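Local coordinates for protein beta-galactosidase/beta-glucuronidase (Faecalibacterium prausnitzii L2-6, PDB 6MVF) that binds flavin mononucleotide and probably hydrolyses beta-glucuronides in the gut as a member of glycosyl hydrolase family 2, at residues A[581-594]-A[647-661]. Residues are numbered along the deposited sequence; the frame is centred on the assembly and turned at random.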
loop_
_atom_site.group_PDB
_atom_site.type_symbol
_atom_site.label_atom_id
_atom_site.label_comp_id
_atom_site.label_asym_id
_atom_site.label_seq_id
_atom_site.Cartn_x
_atom_site.Cartn_y
_atom_site.Cartn_z
ATOM N N VAL A 581 -1.946 32.850 8.830
ATOM C CA VAL A 581 -1.696 33.902 9.807
ATOM C C VAL A 581 -0.823 33.308 10.907
ATOM O O VAL A 581 -1.121 32.231 11.435
ATOM C CB VAL A 581 -3.005 34.509 10.360
ATOM C CG1 VAL A 581 -3.794 33.502 11.159
ATOM C CG2 VAL A 581 -2.697 35.741 11.201
ATOM N N HIS A 582 0.266 34.010 11.238
ATOM C CA HIS A 582 1.319 33.481 12.104
ATOM C C HIS A 582 1.773 34.546 13.084
ATOM O O HIS A 582 2.197 35.635 12.670
ATOM C CB HIS A 582 2.517 32.990 11.296
ATOM C CG HIS A 582 3.593 32.378 12.137
ATOM N ND1 HIS A 582 4.663 33.103 12.623
ATOM C CD2 HIS A 582 3.765 31.111 12.578
ATOM C CE1 HIS A 582 5.449 32.307 13.323
ATOM N NE2 HIS A 582 4.929 31.092 13.306
ATOM N N ILE A 583 1.687 34.224 14.372
ATOM C CA ILE A 583 2.226 35.070 15.428
ATOM C C ILE A 583 3.686 34.694 15.658
ATOM O O ILE A 583 4.001 33.552 16.021
ATOM C CB ILE A 583 1.414 34.953 16.725
ATOM C CG1 ILE A 583 -0.061 35.304 16.474
ATOM C CG2 ILE A 583 2.014 35.897 17.765
ATOM C CD1 ILE A 583 -0.995 34.888 17.583
ATOM N N ALA A 584 4.575 35.661 15.432
ATOM C CA ALA A 584 6.003 35.488 15.621
ATOM C C ALA A 584 6.363 35.510 17.105
ATOM O O ALA A 584 5.615 36.017 17.949
ATOM C CB ALA A 584 6.766 36.586 14.887
ATOM N N GLY A 585 7.521 34.928 17.417
ATOM C CA GLY A 585 8.101 35.035 18.738
ATOM C C GLY A 585 7.618 34.045 19.774
ATOM O O GLY A 585 7.810 34.300 20.971
ATOM N N ARG A 586 7.027 32.911 19.364
ATOM C CA ARG A 586 6.538 31.940 20.341
ATOM C C ARG A 586 7.669 31.409 21.236
ATOM O O ARG A 586 7.426 31.079 22.407
ATOM C CB ARG A 586 5.827 30.782 19.633
ATOM C CG ARG A 586 6.816 29.839 19.007
ATOM C CD ARG A 586 6.221 28.662 18.307
ATOM N NE ARG A 586 5.338 28.998 17.204
ATOM C CZ ARG A 586 4.825 28.076 16.397
ATOM N NH1 ARG A 586 5.135 26.798 16.591
ATOM N NH2 ARG A 586 4.000 28.417 15.416
ATOM N N ARG A 587 8.903 31.321 20.713
ATOM C CA ARG A 587 10.048 30.898 21.509
ATOM C C ARG A 587 10.598 32.022 22.380
ATOM O O ARG A 587 11.360 31.747 23.316
ATOM C CB ARG A 587 11.142 30.315 20.605
ATOM C CG ARG A 587 10.756 28.952 20.039
ATOM C CD ARG A 587 11.602 28.498 18.851
ATOM N NE ARG A 587 11.275 29.210 17.624
ATOM C CZ ARG A 587 10.322 28.863 16.762
ATOM N NH1 ARG A 587 9.566 27.782 16.965
ATOM N NH2 ARG A 587 10.122 29.611 15.689
ATOM N N HIS A 588 10.200 33.271 22.132
ATOM C CA HIS A 588 10.374 34.344 23.113
ATOM C C HIS A 588 9.230 34.236 24.130
ATOM O O HIS A 588 8.369 35.111 24.255
ATOM C CB HIS A 588 10.417 35.704 22.418
ATOM C CG HIS A 588 10.870 36.835 23.293
ATOM N ND1 HIS A 588 11.262 38.057 22.782
ATOM C CD2 HIS A 588 10.979 36.939 24.641
ATOM C CE1 HIS A 588 11.606 38.857 23.777
ATOM N NE2 HIS A 588 11.440 38.205 24.914
ATOM N N ALA A 589 9.237 33.105 24.852
ATOM C CA ALA A 589 8.086 32.694 25.656
ATOM C C ALA A 589 7.858 33.614 26.856
ATOM O O ALA A 589 6.711 33.917 27.204
ATOM C CB ALA A 589 8.273 31.252 26.116
ATOM N N GLN A 590 8.920 34.064 27.507
ATOM C CA GLN A 590 8.812 34.900 28.699
ATOM C C GLN A 590 9.216 36.327 28.348
ATOM O O GLN A 590 10.353 36.569 27.935
ATOM C CB GLN A 590 9.676 34.327 29.823
ATOM C CG GLN A 590 9.073 33.080 30.466
ATOM C CD GLN A 590 10.100 32.257 31.218
ATOM O OE1 GLN A 590 11.290 32.449 31.038
ATOM N NE2 GLN A 590 9.641 31.328 32.057
ATOM N N ARG A 591 8.285 37.266 28.504
ATOM C CA ARG A 591 8.461 38.646 28.053
ATOM C C ARG A 591 8.443 39.594 29.243
ATOM O O ARG A 591 7.450 39.660 29.973
ATOM C CB ARG A 591 7.370 39.040 27.052
ATOM C CG ARG A 591 7.246 38.059 25.914
ATOM C CD ARG A 591 7.234 38.748 24.610
ATOM N NE ARG A 591 7.237 37.821 23.488
ATOM C CZ ARG A 591 6.864 38.179 22.268
ATOM N NH1 ARG A 591 6.464 39.428 22.067
ATOM N NH2 ARG A 591 6.877 37.311 21.263
ATOM N N ALA A 592 9.532 40.341 29.414
ATOM C CA ALA A 592 9.653 41.364 30.442
ATOM C C ALA A 592 9.398 42.743 29.848
ATOM O O ALA A 592 9.785 43.026 28.710
ATOM C CB ALA A 592 11.041 41.321 31.083
ATOM N N GLY A 593 8.742 43.595 30.623
ATOM C CA GLY A 593 8.411 44.933 30.156
ATOM C C GLY A 593 6.955 45.292 30.373
ATOM O O GLY A 593 6.093 44.414 30.483
ATOM N N GLU A 594 6.655 46.583 30.452
ATOM C CA GLU A 594 5.266 46.976 30.649
ATOM C C GLU A 594 4.437 46.658 29.414
ATOM O O GLU A 594 3.267 46.272 29.529
ATOM C CB GLU A 594 5.179 48.458 31.005
ATOM C CG GLU A 594 4.030 48.777 31.950
ATOM C CD GLU A 594 2.886 49.525 31.270
ATOM O OE1 GLU A 594 3.144 50.583 30.642
ATOM O OE2 GLU A 594 1.725 49.055 31.364
ATOM N N ASP A 647 -4.601 32.196 14.603
ATOM C CA ASP A 647 -3.427 31.652 15.261
ATOM C C ASP A 647 -3.504 31.958 16.748
ATOM O O ASP A 647 -4.153 32.920 17.159
ATOM C CB ASP A 647 -2.125 32.204 14.667
ATOM C CG ASP A 647 -0.897 31.389 15.099
ATOM O OD1 ASP A 647 -1.063 30.213 15.556
ATOM O OD2 ASP A 647 0.224 31.933 14.988
ATOM N N SER A 648 -2.842 31.125 17.550
ATOM C CA SER A 648 -2.906 31.239 19.000
ATOM C C SER A 648 -1.610 30.736 19.619
ATOM O O SER A 648 -1.141 29.639 19.298
ATOM C CB SER A 648 -4.100 30.456 19.570
ATOM O OG SER A 648 -3.937 30.211 20.965
ATOM N N ILE A 649 -1.020 31.549 20.492
ATOM C CA ILE A 649 0.131 31.140 21.277
ATOM C C ILE A 649 -0.069 31.617 22.713
ATOM O O ILE A 649 -0.963 32.409 23.019
ATOM C CB ILE A 649 1.454 31.673 20.697
ATOM C CG1 ILE A 649 1.679 33.125 21.108
ATOM C CG2 ILE A 649 1.470 31.540 19.170
ATOM C CD1 ILE A 649 2.924 33.712 20.500
ATOM N N THR A 650 0.770 31.114 23.604
ATOM C CA THR A 650 0.737 31.505 25.004
ATOM C C THR A 650 2.068 32.137 25.372
ATOM O O THR A 650 3.134 31.581 25.072
ATOM C CB THR A 650 0.441 30.312 25.911
ATOM O OG1 THR A 650 -0.820 29.739 25.544
ATOM C CG2 THR A 650 0.398 30.767 27.359
ATOM N N LEU A 651 2.000 33.307 25.988
ATOM C CA LEU A 651 3.164 34.024 26.475
ATOM C C LEU A 651 3.023 34.206 27.978
ATOM O O LEU A 651 1.919 34.123 28.531
ATOM C CB LEU A 651 3.319 35.381 25.776
ATOM C CG LEU A 651 3.645 35.310 24.267
ATOM C CD1 LEU A 651 3.932 36.685 23.702
ATOM C CD2 LEU A 651 4.812 34.356 23.951
ATOM N N GLU A 652 4.163 34.408 28.640
ATOM C CA GLU A 652 4.214 34.661 30.073
ATOM C C GLU A 652 4.838 36.027 30.312
ATOM O O GLU A 652 5.955 36.292 29.854
ATOM C CB GLU A 652 5.008 33.577 30.805
ATOM C CG GLU A 652 4.853 33.625 32.338
ATOM C CD GLU A 652 5.803 32.678 33.098
ATOM O OE1 GLU A 652 6.642 32.014 32.443
ATOM O OE2 GLU A 652 5.718 32.613 34.357
ATOM N N LYS A 653 4.120 36.893 31.028
ATOM C CA LYS A 653 4.739 38.097 31.563
ATOM C C LYS A 653 5.689 37.741 32.702
ATOM O O LYS A 653 5.350 36.964 33.600
ATOM C CB LYS A 653 3.682 39.088 32.046
ATOM C CG LYS A 653 4.296 40.452 32.400
ATOM C CD LYS A 653 3.274 41.493 32.821
ATOM C CE LYS A 653 3.997 42.744 33.298
ATOM N NZ LYS A 653 3.111 43.922 33.352
ATOM N N VAL A 654 6.893 38.301 32.661
ATOM C CA VAL A 654 7.903 38.064 33.684
ATOM C C VAL A 654 8.574 39.390 34.023
ATOM O O VAL A 654 8.484 40.372 33.281
ATOM C CB VAL A 654 8.964 37.022 33.252
ATOM C CG1 VAL A 654 8.348 35.653 33.164
ATOM C CG2 VAL A 654 9.586 37.402 31.921
ATOM N N GLU A 655 9.239 39.410 35.175
ATOM C CA GLU A 655 9.909 40.624 35.620
ATOM C C GLU A 655 11.233 40.812 34.894
ATOM O O GLU A 655 11.541 41.911 34.429
ATOM C CB GLU A 655 10.114 40.582 37.138
ATOM C CG GLU A 655 10.674 41.858 37.740
ATOM C CD GLU A 655 9.732 43.053 37.594
ATOM O OE1 GLU A 655 8.556 42.874 37.190
ATOM O OE2 GLU A 655 10.174 44.185 37.893
ATOM N N THR A 656 12.033 39.753 34.798
ATOM C CA THR A 656 13.281 39.786 34.052
ATOM C C THR A 656 13.372 38.526 33.207
ATOM O O THR A 656 13.122 37.419 33.701
ATOM C CB THR A 656 14.498 39.895 34.981
ATOM O OG1 THR A 656 14.879 38.592 35.436
ATOM C CG2 THR A 656 14.182 40.753 36.177
ATOM N N GLU A 657 13.741 38.695 31.940
ATOM C CA GLU A 657 13.753 37.571 31.028
ATOM C C GLU A 657 14.937 36.669 31.344
ATOM O O GLU A 657 15.945 37.133 31.884
ATOM C CB GLU A 657 13.809 38.060 29.588
ATOM C CG GLU A 657 12.538 38.824 29.195
ATOM C CD GLU A 657 12.485 39.195 27.731
ATOM O OE1 GLU A 657 13.370 38.714 26.971
ATOM O OE2 GLU A 657 11.560 39.968 27.347
ATOM N N PRO A 658 14.819 35.366 31.061
ATOM C CA PRO A 658 15.855 34.413 31.492
ATOM C C PRO A 658 17.219 34.674 30.865
ATOM O O PRO A 658 17.333 35.132 29.724
ATOM C CB PRO A 658 15.290 33.055 31.044
ATOM C CG PRO A 658 14.234 33.397 29.993
ATOM C CD PRO A 658 13.628 34.659 30.572
ATOM N N ALA A 659 18.263 34.366 31.645
ATOM C CA ALA A 659 19.636 34.501 31.166
ATOM C C ALA A 659 19.840 33.749 29.860
ATOM O O ALA A 659 20.587 34.201 28.988
ATOM C CB ALA A 659 20.610 33.988 32.230
ATOM N N CYS A 660 19.169 32.603 29.701
ATOM C CA CYS A 660 19.344 31.742 28.539
ATOM C C CYS A 660 18.746 32.311 27.250
ATOM O O CYS A 660 18.892 31.674 26.204
ATOM C CB CYS A 660 18.745 30.355 28.817
ATOM S SG CYS A 660 16.921 30.288 28.865
ATOM N N TYR A 661 18.063 33.458 27.283
ATOM C CA TYR A 661 17.720 34.110 26.020
ATOM C C TYR A 661 18.860 34.927 25.430
ATOM O O TYR A 661 18.659 35.520 24.367
ATOM C CB TYR A 661 16.529 35.054 26.160
ATOM C CG TYR A 661 15.197 34.399 26.344
ATOM C CD1 TYR A 661 15.042 33.023 26.205
ATOM C CD2 TYR A 661 14.076 35.163 26.655
ATOM C CE1 TYR A 661 13.802 32.425 26.384
ATOM C CE2 TYR A 661 12.835 34.576 26.831
ATOM C CZ TYR A 661 12.703 33.210 26.693
ATOM O OH TYR A 661 11.464 32.641 26.884
HETATM O O HOH W 1 2.881 30.884 15.802
HETATM O O HOH W 2 5.072 30.294 23.883
#
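E657 accepts two N-H groups from 581-594 on a single carboxylate oxygen. OE2 takes A592 N at 2.9 Å through its anti lone pair, and H588 NE2 at 3.0 Å from above the carboxylate plane. The ring and carboxylate planes are 74° apart. N498 also donates to OE2. An alanine replacing E657 would probably leave A592 N and H588 NE2 without this acceptor and the imidazole freer to turn. Y661 OH accepts Q590 N at 3.0 Å. At the other end, D647 OD2 receives I583 N at 2.8 Å; CG anti to the backbone N (chi1 -166°) carries the carboxylate there. Parallel strand bonds join E652 N to A589 O and R591 N to E652 O. Q590 NE2 meets E652 OE1 at 3.1 Å, and R229 of the second subunit pairs with that carboxylate. On the reverse face, L651 CD1 sits 3.5 Å above the R591 guanidinium plane. R591 NE donates to H588 O and NH1 to E597 O. I649 CD1 packs on I583 CG2 at 3.6 Å. Far from the FMN site, residues from 655 onward fold back to bind Q590 and A592. Strand 590-592, outermost within this chain, adds a parallel pairing to an otherwise antiparallel sheet. Strand 646-654 lies between it and strand 635-641. At I649 and T650 a parallel strand of the second subunit continues the sheet. Strand 581-583 pairs with strand 596-602, and H582 stacks on Y569 of helix 566-575.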